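Local coordinates for protein 11R-lipoxygenase (Gersemia fruticosa, PDB 3VF1) that is a calcium-regulated lipoxygenase with a non-heme iron, which probably adds molecular oxygen to polyunsaturated fatty acids such as arachidonate at carbon 11, at residues Asn279-Asn284 and Gln353-Asn358; Val269-Asp274 and Ile306-Tyr311. One frame throughout, in Å; residues are numbered along the deposited sequence.

Contact 1: Asn279-Asn284 and Gln353-Asn358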
ATOM      1  N   ASN A 279      17.246  -2.481 -30.624  1.00 35.87           N
ATOM      2  CA  ASN A 279      17.826  -1.188 -30.276  1.00 35.23           C
ATOM      3  C   ASN A 279      18.808  -1.267 -29.104  1.00 35.67           C
ATOM      4  O   ASN A 279      19.165  -0.246 -28.516  1.00 32.51           O
ATOM      5  CB  ASN A 279      16.721  -0.179 -29.952  1.00 36.81           C
ATOM      6  CG  ASN A 279      15.825  -0.638 -28.818  1.00 35.35           C
ATOM      7  OD1 ASN A 279      15.421  -1.799 -28.765  1.00 37.65           O
ATOM      8  ND2 ASN A 279      15.515   0.271 -27.901  1.00 36.18           N
ATOM      9  N   PHE A 280      19.240  -2.480 -28.770  1.00 34.66           N
ATOM     10  CA  PHE A 280      20.192  -2.686 -27.684  1.00 28.73           C
ATOM     11  C   PHE A 280      21.280  -3.640 -28.169  1.00 29.47           C
ATOM     12  O   PHE A 280      21.375  -4.773 -27.701  1.00 28.56           O
ATOM     13  CB  PHE A 280      19.473  -3.273 -26.467  1.00 28.74           C
ATOM     14  CG  PHE A 280      20.269  -3.213 -25.186  1.00 27.32           C
ATOM     15  CD1 PHE A 280      21.390  -2.409 -25.068  1.00 28.27           C
ATOM     16  CD2 PHE A 280      19.886  -3.976 -24.093  1.00 26.84           C
ATOM     17  CE1 PHE A 280      22.107  -2.365 -23.884  1.00 29.53           C
ATOM     18  CE2 PHE A 280      20.600  -3.935 -22.913  1.00 26.71           C
ATOM     19  CZ  PHE A 280      21.710  -3.129 -22.809  1.00 25.20           C
ATOM     20  N   PRO A 281      22.108  -3.177 -29.117  1.00 32.53           N
ATOM     21  CA  PRO A 281      23.083  -4.016 -29.823  1.00 34.97           C
ATOM     22  C   PRO A 281      24.305  -4.392 -28.982  1.00 33.80           C
ATOM     23  O   PRO A 281      25.417  -3.961 -29.286  1.00 37.73           O
ATOM     24  CB  PRO A 281      23.498  -3.133 -31.002  1.00 35.26           C
ATOM     25  CG  PRO A 281      23.365  -1.746 -30.482  1.00 32.54           C
ATOM     26  CD  PRO A 281      22.179  -1.770 -29.553  1.00 35.30           C
ATOM     27  N   VAL A 282      24.095  -5.192 -27.942  1.00 31.08           N
ATOM     28  CA  VAL A 282      25.195  -5.680 -27.119  1.00 30.46           C
ATOM     29  C   VAL A 282      25.909  -6.821 -27.830  1.00 32.10           C
ATOM     30  O   VAL A 282      25.301  -7.840 -28.149  1.00 37.07           O
ATOM     31  CB  VAL A 282      24.699  -6.180 -25.749  1.00 30.37           C
ATOM     32  CG1 VAL A 282      25.838  -6.825 -24.970  1.00 30.85           C
ATOM     33  CG2 VAL A 282      24.083  -5.036 -24.954  1.00 30.37           C
ATOM     34  N   LYS A 283      27.203  -6.646 -28.074  1.00 33.40           N
ATOM     35  CA  LYS A 283      27.995  -7.660 -28.760  1.00 36.66           C
ATOM     36  C   LYS A 283      28.798  -8.486 -27.766  1.00 35.57           C
ATOM     37  O   LYS A 283      29.203  -7.994 -26.713  1.00 35.28           O
ATOM     38  CB  LYS A 283      28.926  -7.009 -29.788  1.00 39.10           C
ATOM     39  CG  LYS A 283      28.203  -6.145 -30.810  1.00 37.74           C
ATOM     40  CD  LYS A 283      27.079  -6.916 -31.486  1.00 39.28           C
ATOM     41  CE  LYS A 283      26.295  -6.043 -32.448  1.00 47.02           C
ATOM     42  NZ  LYS A 283      25.138  -6.779 -33.034  1.00 51.00           N
ATOM     43  N   ASN A 284      29.024  -9.748 -28.114  1.00 35.48           N
ATOM     44  CA  ASN A 284      29.729 -10.678 -27.243  1.00 35.45           C
ATOM     45  C   ASN A 284      31.086 -10.143 -26.797  1.00 36.20           C
ATOM     46  O   ASN A 284      31.488 -10.338 -25.650  1.00 36.61           O
ATOM     47  CB  ASN A 284      29.898 -12.024 -27.952  1.00 35.19           C
ATOM     48  CG  ASN A 284      30.575 -13.063 -27.081  1.00 41.69           C
ATOM     49  OD1 ASN A 284      30.008 -13.525 -26.092  1.00 39.54           O
ATOM     50  ND2 ASN A 284      31.790 -13.448 -27.455  1.00 44.31           N
ATOM     51  N   GLN A 353      17.216   4.819 -25.413  1.00 32.43           N
ATOM     52  CA  GLN A 353      16.628   3.710 -26.159  1.00 37.22           C
ATOM     53  C   GLN A 353      17.295   3.501 -27.517  1.00 38.64           C
ATOM     54  O   GLN A 353      17.648   2.378 -27.877  1.00 36.04           O
ATOM     55  CB  GLN A 353      15.126   3.941 -26.354  1.00 36.78           C
ATOM     56  CG  GLN A 353      14.291   3.697 -25.106  1.00 34.63           C
ATOM     57  CD  GLN A 353      14.188   2.227 -24.752  1.00 35.63           C
ATOM     58  OE1 GLN A 353      13.736   1.414 -25.559  1.00 38.07           O
ATOM     59  NE2 GLN A 353      14.611   1.877 -23.542  1.00 32.94           N
ATOM     60  N   GLN A 354      17.469   4.586 -28.266  1.00 38.78           N
ATOM     61  CA  GLN A 354      17.976   4.496 -29.633  1.00 39.78           C
ATOM     62  C   GLN A 354      19.493   4.643 -29.692  1.00 34.94           C
ATOM     63  O   GLN A 354      20.038   5.649 -29.240  1.00 35.10           O
ATOM     64  CB  GLN A 354      17.316   5.566 -30.504  1.00 43.90           C
ATOM     65  CG  GLN A 354      15.813   5.388 -30.650  1.00 51.90           C
ATOM     66  CD  GLN A 354      15.449   4.066 -31.299  1.00 57.19           C
ATOM     67  OE1 GLN A 354      16.106   3.621 -32.244  1.00 52.77           O
ATOM     68  NE2 GLN A 354      14.400   3.426 -30.793  1.00 54.31           N
ATOM     69  N   PRO A 355      20.182   3.639 -30.260  1.00 36.59           N
ATOM     70  CA  PRO A 355      21.646   3.680 -30.380  1.00 41.40           C
ATOM     71  C   PRO A 355      22.126   4.872 -31.204  1.00 42.37           C
ATOM     72  O   PRO A 355      21.465   5.253 -32.169  1.00 42.04           O
ATOM     73  CB  PRO A 355      21.979   2.371 -31.104  1.00 42.01           C
ATOM     74  CG  PRO A 355      20.801   1.490 -30.888  1.00 39.71           C
ATOM     75  CD  PRO A 355      19.619   2.400 -30.823  1.00 36.60           C
ATOM     76  N   GLY A 356      23.264   5.447 -30.826  1.00 44.43           N
ATOM     77  CA  GLY A 356      23.806   6.599 -31.522  1.00 45.18           C
ATOM     78  C   GLY A 356      25.248   6.866 -31.136  1.00 51.15           C
ATOM     79  O   GLY A 356      25.828   6.133 -30.332  1.00 47.98           O
ATOM     80  N   GLU A 357      25.828   7.919 -31.703  1.00 57.44           N
ATOM     81  CA  GLU A 357      27.222   8.258 -31.435  1.00 60.32           C
ATOM     82  C   GLU A 357      27.412   8.750 -30.001  1.00 56.92           C
ATOM     83  O   GLU A 357      28.462   8.534 -29.397  1.00 55.89           O
ATOM     84  CB  GLU A 357      27.723   9.316 -32.424  1.00 66.33           C
ATOM     85  CG  GLU A 357      27.022  10.661 -32.317  1.00 73.14           C
ATOM     86  CD  GLU A 357      27.652  11.716 -33.211  1.00 86.57           C
ATOM     87  OE1 GLU A 357      28.796  11.502 -33.669  1.00 87.19           O
ATOM     88  OE2 GLU A 357      27.005  12.756 -33.458  1.00 86.62           O
ATOM     89  N   ASN A 358      26.392   9.413 -29.464  1.00 54.94           N
ATOM     90  CA  ASN A 358      26.434   9.898 -28.089  1.00 53.27           C
ATOM     91  C   ASN A 358      25.675   8.972 -27.142  1.00 52.40           C
ATOM     92  O   ASN A 358      25.394   9.330 -25.998  1.00 52.99           O
ATOM     93  CB  ASN A 358      25.849  11.308 -28.006  1.00 57.10           C
ATOM     94  CG  ASN A 358      26.626  12.314 -28.833  1.00 68.04           C
ATOM     95  OD1 ASN A 358      27.820  12.138 -29.086  1.00 65.99           O
ATOM     96  ND2 ASN A 358      25.954  13.380 -29.255  1.00 70.43           N
TER

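Contact 2: Val269-Asp274 and Ile306-Tyr311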
ATOM      1  N   VAL A 269      10.597  -4.898 -12.417  1.00 32.23           N
ATOM      2  CA  VAL A 269      11.075  -4.557 -13.755  1.00 30.65           C
ATOM      3  C   VAL A 269      11.902  -5.654 -14.422  1.00 29.26           C
ATOM      4  O   VAL A 269      11.656  -6.002 -15.576  1.00 34.60           O
ATOM      5  CB  VAL A 269      11.898  -3.256 -13.731  1.00 30.13           C
ATOM      6  CG1 VAL A 269      12.328  -2.877 -15.140  1.00 29.43           C
ATOM      7  CG2 VAL A 269      11.087  -2.132 -13.103  1.00 30.68           C
ATOM      8  N   ILE A 270      12.881  -6.196 -13.707  1.00 25.69           N
ATOM      9  CA  ILE A 270      13.798  -7.160 -14.304  1.00 25.22           C
ATOM     10  C   ILE A 270      13.057  -8.396 -14.807  1.00 26.89           C
ATOM     11  O   ILE A 270      12.095  -8.848 -14.189  1.00 27.13           O
ATOM     12  CB  ILE A 270      14.896  -7.591 -13.315  1.00 25.31           C
ATOM     13  CG1 ILE A 270      15.972  -8.400 -14.042  1.00 27.93           C
ATOM     14  CG2 ILE A 270      14.300  -8.399 -12.169  1.00 25.54           C
ATOM     15  CD1 ILE A 270      17.257  -8.553 -13.253  1.00 28.83           C
ATOM     16  N   ARG A 271      13.510  -8.936 -15.934  1.00 25.74           N
ATOM     17  CA  ARG A 271      12.903 -10.132 -16.502  1.00 26.81           C
ATOM     18  C   ARG A 271      13.879 -10.876 -17.404  1.00 28.21           C
ATOM     19  O   ARG A 271      14.820 -10.289 -17.934  1.00 26.97           O
ATOM     20  CB  ARG A 271      11.652  -9.767 -17.300  1.00 29.18           C
ATOM     21  CG  ARG A 271      11.924  -8.983 -18.570  1.00 28.82           C
ATOM     22  CD  ARG A 271      10.629  -8.627 -19.266  1.00 37.71           C
ATOM     23  NE  ARG A 271       9.823  -9.818 -19.526  1.00 50.94           N
ATOM     24  CZ  ARG A 271       8.495  -9.830 -19.613  1.00 52.86           C
ATOM     25  NH1 ARG A 271       7.796  -8.712 -19.459  1.00 52.85           N
ATOM     26  NH2 ARG A 271       7.862 -10.971 -19.850  1.00 47.42           N
ATOM     27  N   ARG A 272      13.649 -12.175 -17.573  1.00 27.79           N
ATOM     28  CA  ARG A 272      14.494 -12.990 -18.435  1.00 28.49           C
ATOM     29  C   ARG A 272      14.479 -12.450 -19.860  1.00 29.38           C
ATOM     30  O   ARG A 272      13.450 -11.993 -20.349  1.00 29.23           O
ATOM     31  CB  ARG A 272      14.032 -14.448 -18.422  1.00 30.11           C
ATOM     32  CG  ARG A 272      14.754 -15.323 -19.436  1.00 37.70           C
ATOM     33  CD  ARG A 272      14.322 -16.779 -19.345  1.00 45.57           C
ATOM     34  NE  ARG A 272      14.926 -17.582 -20.404  1.00 52.84           N
ATOM     35  CZ  ARG A 272      14.845 -18.907 -20.488  1.00 55.81           C
ATOM     36  NH1 ARG A 272      14.182 -19.599 -19.569  1.00 57.99           N
ATOM     37  NH2 ARG A 272      15.432 -19.544 -21.492  1.00 50.29           N
ATOM     38  N   CYS A 273      15.634 -12.506 -20.515  1.00 30.92           N
ATOM     39  CA  CYS A 273      15.775 -12.009 -21.878  1.00 33.06           C
ATOM     40  C   CYS A 273      16.308 -13.109 -22.785  1.00 35.87           C
ATOM     41  O   CYS A 273      17.471 -13.498 -22.687  1.00 33.36           O
ATOM     42  CB  CYS A 273      16.718 -10.807 -21.908  1.00 31.12           C
ATOM     43  SG  CYS A 273      16.954 -10.088 -23.548  1.00 36.81           S
ATOM     44  N   ASP A 274      15.446 -13.607 -23.666  1.00 36.58           N
ATOM     45  CA  ASP A 274      15.819 -14.678 -24.583  1.00 40.05           C
ATOM     46  C   ASP A 274      16.373 -14.123 -25.892  1.00 41.96           C
ATOM     47  O   ASP A 274      17.011 -14.843 -26.659  1.00 41.13           O
ATOM     48  CB  ASP A 274      14.616 -15.577 -24.857  1.00 44.04           C
ATOM     49  CG  ASP A 274      14.211 -16.394 -23.643  1.00 52.95           C
ATOM     50  OD1 ASP A 274      15.114 -16.930 -22.964  1.00 48.68           O
ATOM     51  OD2 ASP A 274      12.995 -16.496 -23.368  1.00 53.41           O
ATOM     52  N   ILE A 306      20.464 -14.685 -18.890  1.00 24.67           N
ATOM     53  CA  ILE A 306      20.504 -13.263 -19.213  1.00 27.32           C
ATOM     54  C   ILE A 306      19.176 -12.591 -18.891  1.00 24.95           C
ATOM     55  O   ILE A 306      18.128 -13.007 -19.377  1.00 26.40           O
ATOM     56  CB  ILE A 306      20.822 -13.042 -20.702  1.00 28.03           C
ATOM     57  CG1 ILE A 306      22.207 -13.601 -21.041  1.00 26.27           C
ATOM     58  CG2 ILE A 306      20.748 -11.561 -21.049  1.00 25.54           C
ATOM     59  CD1 ILE A 306      23.355 -12.807 -20.453  1.00 27.24           C
ATOM     60  N   PHE A 307      19.234 -11.545 -18.075  1.00 22.54           N
ATOM     61  CA  PHE A 307      18.046 -10.795 -17.693  1.00 21.60           C
ATOM     62  C   PHE A 307      18.217  -9.328 -18.062  1.00 24.06           C
ATOM     63  O   PHE A 307      19.337  -8.862 -18.257  1.00 23.39           O
ATOM     64  CB  PHE A 307      17.786 -10.949 -16.195  1.00 23.63           C
ATOM     65  CG  PHE A 307      17.552 -12.370 -15.771  1.00 26.64           C
ATOM     66  CD1 PHE A 307      18.605 -13.266 -15.698  1.00 25.37           C
ATOM     67  CD2 PHE A 307      16.279 -12.815 -15.453  1.00 24.24           C
ATOM     68  CE1 PHE A 307      18.393 -14.577 -15.316  1.00 26.98           C
ATOM     69  CE2 PHE A 307      16.063 -14.122 -15.068  1.00 26.16           C
ATOM     70  CZ  PHE A 307      17.122 -15.004 -15.000  1.00 27.80           C
ATOM     71  N   ILE A 308      17.106  -8.604 -18.156  1.00 24.18           N
ATOM     72  CA  ILE A 308      17.133  -7.234 -18.651  1.00 20.31           C
ATOM     73  C   ILE A 308      16.156  -6.326 -17.909  1.00 22.73           C
ATOM     74  O   ILE A 308      15.089  -6.761 -17.486  1.00 28.09           O
ATOM     75  CB  ILE A 308      16.794  -7.198 -20.153  1.00 25.37           C
ATOM     76  CG1 ILE A 308      16.929  -5.777 -20.707  1.00 27.81           C
ATOM     77  CG2 ILE A 308      15.389  -7.730 -20.391  1.00 27.53           C
ATOM     78  CD1 ILE A 308      16.803  -5.698 -22.217  1.00 25.27           C
ATOM     79  N   THR A 309      16.537  -5.061 -17.758  1.00 23.92           N
ATOM     80  CA  THR A 309      15.653  -4.041 -17.205  1.00 24.55           C
ATOM     81  C   THR A 309      15.489  -2.911 -18.216  1.00 28.95           C
ATOM     82  O   THR A 309      16.382  -2.078 -18.374  1.00 26.69           O
ATOM     83  CB  THR A 309      16.203  -3.454 -15.888  1.00 27.54           C
ATOM     84  OG1 THR A 309      17.498  -2.886 -16.113  1.00 27.11           O
ATOM     85  CG2 THR A 309      16.304  -4.528 -14.815  1.00 27.26           C
ATOM     86  N   ASP A 310      14.347  -2.890 -18.896  1.00 30.34           N
ATOM     87  CA  ASP A 310      14.090  -1.910 -19.946  1.00 27.30           C
ATOM     88  C   ASP A 310      13.148  -0.818 -19.450  1.00 26.46           C
ATOM     89  O   ASP A 310      12.003  -1.094 -19.094  1.00 30.45           O
ATOM     90  CB  ASP A 310      13.481  -2.607 -21.166  1.00 27.28           C
ATOM     91  CG  ASP A 310      13.270  -1.663 -22.337  1.00 33.09           C
ATOM     92  OD1 ASP A 310      13.296  -0.431 -22.129  1.00 34.50           O
ATOM     93  OD2 ASP A 310      13.072  -2.154 -23.469  1.00 37.16           O
ATOM     94  N   TYR A 311      13.632   0.420 -19.442  1.00 24.94           N
ATOM     95  CA  TYR A 311      12.840   1.552 -18.966  1.00 26.04           C
ATOM     96  C   TYR A 311      12.325   2.408 -20.119  1.00 29.22           C
ATOM     97  O   TYR A 311      12.337   3.637 -20.058  1.00 28.47           O
ATOM     98  CB  TYR A 311      13.667   2.390 -17.991  1.00 23.97           C
ATOM     99  CG  TYR A 311      14.033   1.617 -16.747  1.00 26.02           C
ATOM    100  CD1 TYR A 311      15.155   0.800 -16.720  1.00 24.53           C
ATOM    101  CD2 TYR A 311      13.241   1.683 -15.609  1.00 25.00           C
ATOM    102  CE1 TYR A 311      15.482   0.080 -15.590  1.00 26.09           C
ATOM    103  CE2 TYR A 311      13.562   0.969 -14.477  1.00 24.54           C
ATOM    104  CZ  TYR A 311      14.683   0.168 -14.472  1.00 25.64           C
ATOM    105  OH  TYR A 311      15.001  -0.547 -13.342  1.00 30.66           O
TER
HETATM  106  O   HOH W   1      12.429  -5.107 -18.020  1.00 28.22           O
HETATM  107  O   HOH W   2      18.197 -15.653 -21.178  1.00 30.07           O

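Contact 1: Asn279-Asn284 and Gln353-Asn358
N279 bridges to Q353 through its carboxamide, whose ND2 reaches two oxygens of the glutamine. The better supported bond runs from N279 ND2 to the backbone O of Q353, 3.0 Å long with an N-H...O angle of 143°. The donor stands above the carbonyl plane, 48° out of it, so it comes over the peptide instead of meeting a lone pair. The second, from N279 ND2 to Q353 OE1 at 3.2 Å, is weak and more bent. It is possible because the glutamine chain folds back at chi2, which swings its amide round to the same nitrogen. The two amide planes are 54° apart, a skewed meeting far from the flat pairing of two amides.

Beside this polar pair, the P355 ring lies against N279, its CG 3.4 Å from the backbone O of N279 and its CD resting on N279 CB. The apolar part of the contact is made by the same P355 CG with CD of P281 at 3.8 Å, the two proline rings slanting across each other. P281 is the centre of an inverse gamma turn, closed by a 2.8 Å bond from V282 N to F280 O. With 206 Å² buried in all, this is a small surface contact between two irregular loops.

The NE2 of Q353 is held elsewhere, by T331 O, which helps to fix the amide whose OE1 faces N279. F280 points away from Q353-N358 and packs on L333 and L335 of strand 333-338. P281 and V282 lie on I361 of strand 361-362, while Q350, at the end of strand 344-350, hydrogen-bonds through NE2 to N279 O; the loop leading into helix 284-287 is thus laid against three strands of the sheet.

Contact 2: Val269-Asp274 and Ile306-Tyr311
R271 and I308 form an antiparallel hydrogen-bonded pair, with I308 N to R271 O at 2.8 Å and R271 N to I308 O at 3.1 Å. A third backbone bond, C273 N to I306 O, is also 2.8 Å. Next to this pair, R272 faces F307 as a non-hydrogen-bonded pair. The F307 ring sits obliquely by the R272 backbone, F307 CD2 to R272 N 3.4 Å; its CE2 lies 3.9 Å from R272 CB, while F307 CB touches CG1 of I270. A serine in place of F307 would probably leave R272 CB and the backbone N beside it without the ring's cover. The backbone bonds place strand 271-272 at one edge of a five-stranded antiparallel sheet in the lipoxygenase domain, with 306-310 next in order. I308 CG2 packs against C273 CB at 3.7 Å. At the other end, V269 CG1 lies over one face of the Y311 ring, 3.9 Å from CZ; chi1 of -177° sets this methyl anti to the backbone N. Where direct pairing stops, water 1 donates to V269 O and I308 O and accepts from D310 N. Further out, D383 of helix 369-410 bonds to Y311 OH, and Q481 holds R271 NH2.

How the contacts relate
Contacts 1 and 2 have centres 16 Å apart and meet directly. Q353 of contact 1 gives a probable hydrogen bond from NE2 to OD1 of D310 in contact 2, at 3.0 Å, and F280 CD2 packs on I308 CD1 at 4.0 Å. Their segments alternate along the chain. Contact 2 adds the edge strand to the sheet, whereas contact 1 joins surface loops, its centre 37 Å from that of the chain and remote from the annotated sites. In contact 2 the V269 side chain is about 12 Å from the side chain of H392, an iron ligand, too far to touch it; the F307 side chain is about 11 Å from the bound fructose and that of R272 about 12 Å from the glucose.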